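Local coordinates for 1-carboxybiuret hydrolase subunit AtzE (Pseudomonas sp., PDB 6C62), which hydrolyses 1-carboxybiuret to urea-1,3-dicarboxylate and ammonia, a step in the bacterial breakdown of atrazine, at residues A[87-92]-A[131-135]; A[121-125]-A[328-332]; A[413-417]-A[452-456]. All blocks are in the same frame, centred on the assembly; numbering follows the deposited sequence.

Interactions 1 and 2 are neighbours, their centres 11 Å apart, while interaction 3 lies on the opposite side of the chain's centre, its centre about 31 Å from that of interaction 1 and 30 Å from that of interaction 2. Along the chain the segments of the first two alternate, and both contacts close before interaction 3 opens. Interaction 1 pairs the loop after strand 70-74 with the turn between strands 130-131 and 135-139; interaction 2 pairs the loop after strand 113-118 with the start of helix 329-336. They touch through Glu122, and through Ser88 packed on Phe123, making one block beside the probable catalytic residues Lys74, Ser150 and Ser174. Interaction 3 joins strand 411-416 to the C-terminal tail, away from that site.

Interaction 1: A[87-92]-A[131-135]; sequences GSKINR and NTHYG
Three direct hydrogen bonds tie residues 87-92 to the turn at 131-135, two of them ending on successive carbonyls. Asn131 ND2 meets Gly87 O at 2.9 Å, nearly straight at 170°, on a lone pair in the carbonyl plane and with the oxygen lying in the plane of the amide. ND2 is also bonded to Met120 O. The other end of this amide, OD1, takes the backbone N-H groups of His133 (N to OD1 2.8 Å) and Tyr134 (N to OD1 3.0 Å), so bonds at both ends fix its rotation. Tyr134 OH is the second polar hub. It donates to Ser88 O at 2.7 Å, coming from above that carbonyl plane, and accepts from Arg92 NE at 3.1 Å with an N-H...O angle of 160°. The phenol oxygen sits at the edge of the guanidinium, whose plane is steeply inclined to the ring. Within 87-92, Ser88 OG accepts from Asn91 N in an ST motif and is also bonded to Leu85 O.

The apolar part is a CH-pi contact: Lys89 CG lies 3.9 Å from the centroid of the His133 ring, over its face. With CG turned between the backbone N and the carbonyl carbon (chi1 67°), the extended lysine chain crosses the imidazole at about a right angle.

One water joins the same pair, taking a bond from Lys89 NZ and lying in the ring plane beside His133 ND1; His133 NE2 is held by Glu122 OE2, giving the ring a partner at each nitrogen.

The Asn131 side chain forms an Asx turn at the bend between the antiparallel strands 130-131 and 135-139. The turn of this hairpin is bonded to the loop beyond Lys74, near the probable Ser-Ser-Lys centre of the amidase fold.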
loop_
_atom_site.group_PDB
_atom_site.type_symbol
_atom_site.label_atom_id
_atom_site.label_comp_id
_atom_site.label_asym_id
_atom_site.label_seq_id
_atom_site.Cartn_x
_atom_site.Cartn_y
_atom_site.Cartn_z
ATOM N N GLY A 87 -18.640 -19.212 -0.780
ATOM C CA GLY A 87 -18.341 -20.589 -0.430
ATOM C C GLY A 87 -18.387 -20.973 1.054
ATOM O O GLY A 87 -17.921 -22.054 1.407
ATOM N N SER A 88 -18.943 -20.088 1.901
ATOM C CA SER A 88 -18.879 -20.213 3.301
ATOM C C SER A 88 -20.233 -20.538 3.875
ATOM O O SER A 88 -21.288 -20.302 3.243
ATOM C CB SER A 88 -18.368 -18.925 3.947
ATOM O OG SER A 88 -19.431 -17.930 3.983
ATOM N N LYS A 89 -20.212 -21.100 5.079
ATOM C CA LYS A 89 -21.413 -21.102 5.874
ATOM C C LYS A 89 -21.541 -19.912 6.790
ATOM O O LYS A 89 -22.667 -19.508 7.075
ATOM C CB LYS A 89 -21.645 -22.446 6.562
ATOM C CG LYS A 89 -20.719 -22.864 7.610
ATOM C CD LYS A 89 -21.267 -24.155 8.237
ATOM C CE LYS A 89 -20.419 -24.443 9.452
ATOM N NZ LYS A 89 -20.578 -25.874 9.811
ATOM N N ILE A 90 -20.406 -19.295 7.160
ATOM C CA ILE A 90 -20.388 -18.073 7.941
ATOM C C ILE A 90 -21.259 -16.956 7.380
ATOM O O ILE A 90 -21.948 -16.284 8.106
ATOM C CB ILE A 90 -18.933 -17.626 8.137
ATOM C CG1 ILE A 90 -18.312 -18.449 9.265
ATOM C CG2 ILE A 90 -18.848 -16.162 8.588
ATOM C CD1 ILE A 90 -16.826 -18.378 9.326
ATOM N N ASN A 91 -21.226 -16.756 6.073
ATOM C CA ASN A 91 -21.980 -15.669 5.436
ATOM C C ASN A 91 -23.500 -15.939 5.332
ATOM O O ASN A 91 -24.222 -15.015 4.948
ATOM C CB ASN A 91 -21.463 -15.358 4.039
ATOM C CG ASN A 91 -20.131 -14.594 4.047
ATOM O OD1 ASN A 91 -19.487 -14.488 5.077
ATOM N ND2 ASN A 91 -19.717 -14.101 2.868
ATOM N N ARG A 92 -23.985 -17.105 5.739
ATOM C CA ARG A 92 -25.406 -17.442 5.435
ATOM C C ARG A 92 -26.410 -16.480 6.056
ATOM O O ARG A 92 -27.402 -16.177 5.430
ATOM C CB ARG A 92 -25.796 -18.853 5.888
ATOM C CG ARG A 92 -25.244 -19.955 4.992
ATOM C CD ARG A 92 -25.236 -21.277 5.715
ATOM N NE ARG A 92 -24.663 -22.312 4.893
ATOM C CZ ARG A 92 -24.507 -23.571 5.309
ATOM N NH1 ARG A 92 -24.927 -23.936 6.552
ATOM N NH2 ARG A 92 -24.030 -24.453 4.456
ATOM N N ASN A 131 -15.256 -28.304 -1.411
ATOM C CA ASN A 131 -15.883 -27.510 -0.381
ATOM C C ASN A 131 -16.570 -28.460 0.617
ATOM O O ASN A 131 -17.519 -29.241 0.243
ATOM C CB ASN A 131 -16.877 -26.543 -1.039
ATOM C CG ASN A 131 -17.445 -25.518 -0.034
ATOM O OD1 ASN A 131 -18.035 -25.901 1.028
ATOM N ND2 ASN A 131 -17.257 -24.228 -0.322
ATOM N N THR A 132 -16.158 -28.413 1.873
ATOM C CA THR A 132 -16.757 -29.290 2.899
ATOM C C THR A 132 -18.270 -28.994 3.150
ATOM O O THR A 132 -19.035 -29.904 3.384
ATOM C CB THR A 132 -15.957 -29.219 4.230
ATOM O OG1 THR A 132 -14.623 -29.614 3.989
ATOM C CG2 THR A 132 -16.528 -30.109 5.364
ATOM N N HIS A 133 -18.710 -27.753 3.064
ATOM C CA HIS A 133 -20.054 -27.392 3.426
ATOM C C HIS A 133 -21.001 -27.733 2.255
ATOM O O HIS A 133 -22.077 -28.293 2.485
ATOM C CB HIS A 133 -20.202 -25.916 3.721
ATOM C CG HIS A 133 -19.110 -25.311 4.546
ATOM N ND1 HIS A 133 -18.770 -25.775 5.787
ATOM C CD2 HIS A 133 -18.304 -24.243 4.306
ATOM C CE1 HIS A 133 -17.793 -25.043 6.283
ATOM N NE2 HIS A 133 -17.492 -24.093 5.398
ATOM N N TYR A 134 -20.611 -27.379 1.022
ATOM C CA TYR A 134 -21.457 -27.489 -0.140
ATOM C C TYR A 134 -21.191 -28.714 -1.020
ATOM O O TYR A 134 -21.909 -28.931 -1.982
ATOM C CB TYR A 134 -21.371 -26.182 -0.982
ATOM C CG TYR A 134 -21.868 -25.039 -0.195
ATOM C CD1 TYR A 134 -23.205 -24.895 0.069
ATOM C CD2 TYR A 134 -20.994 -24.157 0.403
ATOM C CE1 TYR A 134 -23.667 -23.811 0.845
ATOM C CE2 TYR A 134 -21.436 -23.139 1.178
ATOM C CZ TYR A 134 -22.776 -22.977 1.418
ATOM O OH TYR A 134 -23.192 -21.966 2.240
ATOM N N GLY A 135 -20.143 -29.453 -0.713
ATOM C CA GLY A 135 -19.693 -30.562 -1.502
ATOM C C GLY A 135 -18.743 -30.151 -2.625
ATOM O O GLY A 135 -18.702 -28.959 -3.023
HETATM O O HOH W 1 -19.717 -27.620 7.419
#

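Interaction 2: A[121-125]-A[328-332]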
loop_
_atom_site.group_PDB
_atom_site.type_symbol
_atom_site.label_atom_id
_atom_site.label_comp_id
_atom_site.label_asym_id
_atom_site.label_seq_id
_atom_site.Cartn_x
_atom_site.Cartn_y
_atom_site.Cartn_z
ATOM N N ASP A 121 -14.222 -22.731 -3.565
ATOM C CA ASP A 121 -13.559 -22.990 -2.285
ATOM C C ASP A 121 -13.914 -21.870 -1.337
ATOM O O ASP A 121 -13.993 -20.691 -1.748
ATOM C CB ASP A 121 -12.050 -23.059 -2.376
ATOM C CG ASP A 121 -11.558 -24.351 -3.051
ATOM O OD1 ASP A 121 -11.679 -25.483 -2.472
ATOM O OD2 ASP A 121 -11.055 -24.243 -4.192
ATOM N N GLU A 122 -14.124 -22.223 -0.076
ATOM C CA GLU A 122 -14.561 -21.224 0.925
ATOM C C GLU A 122 -13.619 -20.042 0.991
ATOM O O GLU A 122 -12.446 -20.199 1.165
ATOM C CB GLU A 122 -14.680 -21.845 2.314
ATOM C CG GLU A 122 -14.965 -20.776 3.347
ATOM C CD GLU A 122 -15.063 -21.289 4.765
ATOM O OE1 GLU A 122 -13.972 -21.286 5.439
ATOM O OE2 GLU A 122 -16.209 -21.590 5.224
ATOM N N PHE A 123 -14.181 -18.848 0.847
ATOM C CA PHE A 123 -13.461 -17.603 0.943
ATOM C C PHE A 123 -12.345 -17.475 -0.051
ATOM O O PHE A 123 -11.441 -16.668 0.131
ATOM C CB PHE A 123 -13.011 -17.314 2.414
ATOM C CG PHE A 123 -14.141 -17.005 3.364
ATOM C CD1 PHE A 123 -15.183 -16.189 3.013
ATOM C CD2 PHE A 123 -14.155 -17.535 4.652
ATOM C CE1 PHE A 123 -16.196 -15.898 3.932
ATOM C CE2 PHE A 123 -15.136 -17.243 5.549
ATOM C CZ PHE A 123 -16.173 -16.416 5.191
ATOM N N ALA A 124 -12.423 -18.277 -1.121
ATOM C CA ALA A 124 -11.512 -18.251 -2.251
ATOM C C ALA A 124 -10.122 -18.817 -1.949
ATOM O O ALA A 124 -9.286 -18.708 -2.809
ATOM C CB ALA A 124 -11.391 -16.838 -2.828
ATOM N N TYR A 125 -9.868 -19.441 -0.806
ATOM C CA TYR A 125 -8.517 -19.955 -0.491
ATOM C C TYR A 125 -8.404 -21.440 -0.827
ATOM O O TYR A 125 -8.749 -22.301 -0.010
ATOM C CB TYR A 125 -8.183 -19.745 0.991
ATOM C CG TYR A 125 -6.689 -19.693 1.386
ATOM C CD1 TYR A 125 -5.651 -19.729 0.445
ATOM C CD2 TYR A 125 -6.326 -19.530 2.719
ATOM C CE1 TYR A 125 -4.329 -19.657 0.827
ATOM C CE2 TYR A 125 -4.964 -19.387 3.107
ATOM C CZ TYR A 125 -3.973 -19.455 2.149
ATOM O OH TYR A 125 -2.631 -19.392 2.507
ATOM N N SER A 328 -8.970 -25.388 5.151
ATOM C CA SER A 328 -8.200 -24.163 4.979
ATOM C C SER A 328 -8.122 -23.327 6.214
ATOM O O SER A 328 -7.375 -22.398 6.244
ATOM C CB SER A 328 -8.774 -23.347 3.802
ATOM O OG SER A 328 -10.146 -23.077 4.076
ATOM N N VAL A 329 -8.912 -23.605 7.247
ATOM C CA VAL A 329 -8.898 -22.750 8.415
ATOM C C VAL A 329 -7.496 -22.637 9.062
ATOM O O VAL A 329 -7.123 -21.561 9.531
ATOM C CB VAL A 329 -9.934 -23.178 9.446
ATOM C CG1 VAL A 329 -9.543 -24.482 10.115
ATOM C CG2 VAL A 329 -10.145 -22.084 10.440
ATOM N N ASP A 330 -6.732 -23.736 9.073
ATOM C CA ASP A 330 -5.386 -23.709 9.635
ATOM C C ASP A 330 -4.404 -22.918 8.780
ATOM O O ASP A 330 -3.439 -22.345 9.321
ATOM C CB ASP A 330 -4.838 -25.090 9.934
ATOM C CG ASP A 330 -5.820 -25.909 10.839
ATOM O OD1 ASP A 330 -6.396 -25.237 11.744
ATOM O OD2 ASP A 330 -6.051 -27.149 10.573
ATOM N N ARG A 331 -4.712 -22.785 7.488
ATOM C CA ARG A 331 -3.920 -21.944 6.610
ATOM C C ARG A 331 -4.222 -20.478 6.853
ATOM O O ARG A 331 -3.327 -19.668 6.805
ATOM C CB ARG A 331 -4.183 -22.310 5.146
ATOM C CG ARG A 331 -3.939 -23.825 4.884
ATOM C CD ARG A 331 -3.977 -24.170 3.418
ATOM N NE ARG A 331 -2.942 -23.406 2.686
ATOM C CZ ARG A 331 -2.954 -23.171 1.379
ATOM N NH1 ARG A 331 -4.007 -23.560 0.655
ATOM N NH2 ARG A 331 -1.948 -22.518 0.813
ATOM N N PHE A 332 -5.479 -20.142 7.096
ATOM C CA PHE A 332 -5.839 -18.791 7.482
ATOM C C PHE A 332 -5.185 -18.412 8.802
ATOM O O PHE A 332 -4.632 -17.301 8.930
ATOM C CB PHE A 332 -7.392 -18.590 7.576
ATOM C CG PHE A 332 -8.084 -18.363 6.269
ATOM C CD1 PHE A 332 -7.751 -17.313 5.445
ATOM C CD2 PHE A 332 -9.093 -19.179 5.888
ATOM C CE1 PHE A 332 -8.442 -17.082 4.249
ATOM C CE2 PHE A 332 -9.759 -19.006 4.670
ATOM C CZ PHE A 332 -9.447 -17.940 3.861
HETATM O O HOH W 2 -11.072 -22.556 1.462
HETATM O O HOH W 3 -11.252 -21.700 5.943
HETATM O O HOH W 4 -1.359 -19.943 4.919
#
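Tyr125 and Ser328 mark the closest backbone approach, their CA atoms 6.9 Å apart. Residues 121-125 form an irregular turn in which Phe123 and Ala124 both have positive phi and Ala124 N bonds to Asp121 O. Across from it, helix 329-336 begins. Ser328 holds the N-cap position, and its carbonyl accepts from Phe332 N, but its side chain makes no capping bond.

No direct hydrogen bond crosses the contact; rings and waters join it. The Tyr125 ring turns an edge to one face of Phe332 in an edge-to-face pair, centroids 5.0 Å apart and planes at 57°, with Tyr125 CD2 3.6 Å from Phe332 CE1. The Arg331 guanidinium lies flat on Tyr125, its CZ 4.3 Å from the ring centroid in an off-centre cation-pi contact; a bend at chi3 (59°) folds the arginine back over the ring. Phe332 CZ also meets Phe123 CB.

Ser328 OG donates to a water that bridges the carbonyls of Glu122 and Tyr125, and accepts at 2.6 Å from a second, which is bound to Glu122 OE1. That carboxylate oxygen also bonds to Glu325 N. A third water links Tyr125 OH to Arg331 O, 2.8 Å from the hydroxyl.

Tyr125 also meets Phe202, and its side chain lies about 7 Å from that of Ser150. Aromatic packing and bridging waters thus join the start of helix 329-336 to a loop near the probable Ser-Ser-Lys site of the amidase signature family.

Interaction 3: A[413-417]-A[452-456]; sequences AAPTW and IARLK
Trp417 NE1 gives its hydrogen to Arg454 O at 2.8 Å and 166°; the oxygen lies in the indole plane, while the donor stands above the carbonyl plane. A second bond runs the other way, from Arg454 N to Pro415 O (3.0 Å). The same proline oxygen receives a CA-H...O contact from Ala453, so neighbouring groups of the tail converge on it. Strand 411-416 ends here, and one water satisfies a backbone group on each segment: it accepts from Trp417 N at 2.8 Å and donates to Ile452 O. Arg454 NH1 adds only a weak bond to that water, its stronger partner being Gly451 O. Thr416 OG1 is bonded to Ile426 O on the adjacent strand.

The indole also packs against two side chains. Lys456 runs past Trp417 in the opposite direction, chain extended, placing CD 3.6 Å from the centroid of the six-membered ring, over the face, in a CH-pi contact. Trp417 CD1 lies 4.0 Å above the Arg454 guanidinium plane, over its centre, the two flat groups inclined at 39°. A leucine in place of Trp417 would probably leave Arg454 O without its N-H donor and the Lys456 chain without a flat surface to lie on.

Apolar contacts complete the join: Ala453 CB packs against Ala414 CB (4.1 Å), and both residues touch Trp185 of strand 185-188 and Leu447. With the short pieces 414-417 and 452-456 running 75° apart, the tail leaving helix 437-449 crosses the end of strand 411-416 and joins the C-terminal region to the central mixed sheet of the amidase fold.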
loop_
_atom_site.group_PDB
_atom_site.type_symbol
_atom_site.label_atom_id
_atom_site.label_comp_id
_atom_site.label_asym_id
_atom_site.label_seq_id
_atom_site.Cartn_x
_atom_site.Cartn_y
_atom_site.Cartn_z
ATOM N N ALA A 413 -6.044 -18.225 -20.681
ATOM C CA ALA A 413 -5.843 -19.652 -20.476
ATOM C C ALA A 413 -6.586 -20.419 -21.590
ATOM O O ALA A 413 -7.800 -20.361 -21.705
ATOM C CB ALA A 413 -6.312 -20.103 -19.121
ATOM N N ALA A 414 -5.805 -20.993 -22.480
ATOM C CA ALA A 414 -6.307 -21.669 -23.671
ATOM C C ALA A 414 -6.331 -23.199 -23.438
ATOM O O ALA A 414 -5.311 -23.777 -23.051
ATOM C CB ALA A 414 -5.410 -21.355 -24.853
ATOM N N PRO A 415 -7.479 -23.851 -23.665
ATOM C CA PRO A 415 -7.633 -25.287 -23.358
ATOM C C PRO A 415 -7.038 -26.178 -24.481
ATOM O O PRO A 415 -7.335 -25.932 -25.650
ATOM C CB PRO A 415 -9.137 -25.460 -23.246
ATOM C CG PRO A 415 -9.684 -24.424 -24.192
ATOM C CD PRO A 415 -8.733 -23.245 -24.116
ATOM N N THR A 416 -6.136 -27.086 -24.124
ATOM C CA THR A 416 -5.514 -28.024 -25.057
ATOM C C THR A 416 -5.643 -29.457 -24.534
ATOM O O THR A 416 -6.056 -29.700 -23.365
ATOM C CB THR A 416 -4.018 -27.725 -25.292
ATOM O OG1 THR A 416 -3.289 -28.144 -24.160
ATOM C CG2 THR A 416 -3.733 -26.224 -25.521
ATOM N N TRP A 417 -5.357 -30.414 -25.426
ATOM C CA TRP A 417 -5.706 -31.812 -25.205
ATOM C C TRP A 417 -4.468 -32.650 -25.559
ATOM O O TRP A 417 -4.404 -33.204 -26.628
ATOM C CB TRP A 417 -6.930 -32.203 -26.030
ATOM C CG TRP A 417 -8.145 -31.414 -25.593
ATOM C CD1 TRP A 417 -8.524 -30.186 -26.037
ATOM C CD2 TRP A 417 -9.077 -31.782 -24.603
ATOM N NE1 TRP A 417 -9.661 -29.782 -25.406
ATOM C CE2 TRP A 417 -10.020 -30.736 -24.500
ATOM C CE3 TRP A 417 -9.207 -32.894 -23.749
ATOM C CZ2 TRP A 417 -11.092 -30.777 -23.592
ATOM C CZ3 TRP A 417 -10.295 -32.944 -22.874
ATOM C CH2 TRP A 417 -11.209 -31.885 -22.802
ATOM N N ILE A 452 -5.859 -26.304 -32.225
ATOM C CA ILE A 452 -5.019 -26.657 -31.084
ATOM C C ILE A 452 -5.700 -26.389 -29.723
ATOM O O ILE A 452 -5.566 -27.178 -28.798
ATOM C CB ILE A 452 -3.692 -25.885 -31.125
ATOM C CG1 ILE A 452 -2.851 -26.320 -32.357
ATOM C CG2 ILE A 452 -2.883 -26.088 -29.843
ATOM C CD1 ILE A 452 -2.569 -27.815 -32.415
ATOM N N ALA A 453 -6.368 -25.248 -29.614
ATOM C CA ALA A 453 -7.170 -24.891 -28.440
ATOM C C ALA A 453 -8.634 -25.069 -28.755
ATOM O O ALA A 453 -9.147 -24.440 -29.703
ATOM C CB ALA A 453 -6.878 -23.451 -28.002
ATOM N N ARG A 454 -9.324 -25.865 -27.937
ATOM C CA ARG A 454 -10.744 -26.169 -28.161
ATOM C C ARG A 454 -11.360 -26.788 -26.922
ATOM O O ARG A 454 -10.664 -27.231 -26.044
ATOM C CB ARG A 454 -10.890 -27.142 -29.333
ATOM C CG ARG A 454 -10.116 -28.426 -29.153
ATOM C CD ARG A 454 -10.258 -29.368 -30.363
ATOM N NE ARG A 454 -9.784 -30.719 -30.041
ATOM C CZ ARG A 454 -8.505 -31.094 -29.956
ATOM N NH1 ARG A 454 -7.459 -30.241 -30.140
ATOM N NH2 ARG A 454 -8.242 -32.358 -29.612
ATOM N N LEU A 455 -12.675 -26.838 -26.878
ATOM C CA LEU A 455 -13.424 -27.577 -25.851
ATOM C C LEU A 455 -13.690 -28.973 -26.366
ATOM O O LEU A 455 -13.509 -29.247 -27.519
ATOM C CB LEU A 455 -14.786 -26.912 -25.574
ATOM C CG LEU A 455 -14.853 -25.897 -24.421
ATOM C CD1 LEU A 455 -14.064 -24.677 -24.771
ATOM C CD2 LEU A 455 -16.270 -25.539 -24.033
ATOM N N LYS A 456 -14.143 -29.871 -25.538
ATOM C CA LYS A 456 -14.639 -31.141 -26.110
ATOM C C LYS A 456 -16.091 -31.263 -25.699
ATOM O O LYS A 456 -16.357 -31.427 -24.524
ATOM C CB LYS A 456 -13.727 -32.279 -25.671
ATOM C CG LYS A 456 -12.577 -32.488 -26.666
ATOM C CD LYS A 456 -11.774 -33.755 -26.291
ATOM C CE LYS A 456 -10.745 -34.074 -27.346
ATOM N NZ LYS A 456 -9.640 -34.892 -26.782
HETATM O O HOH W 5 -4.883 -29.777 -28.113
#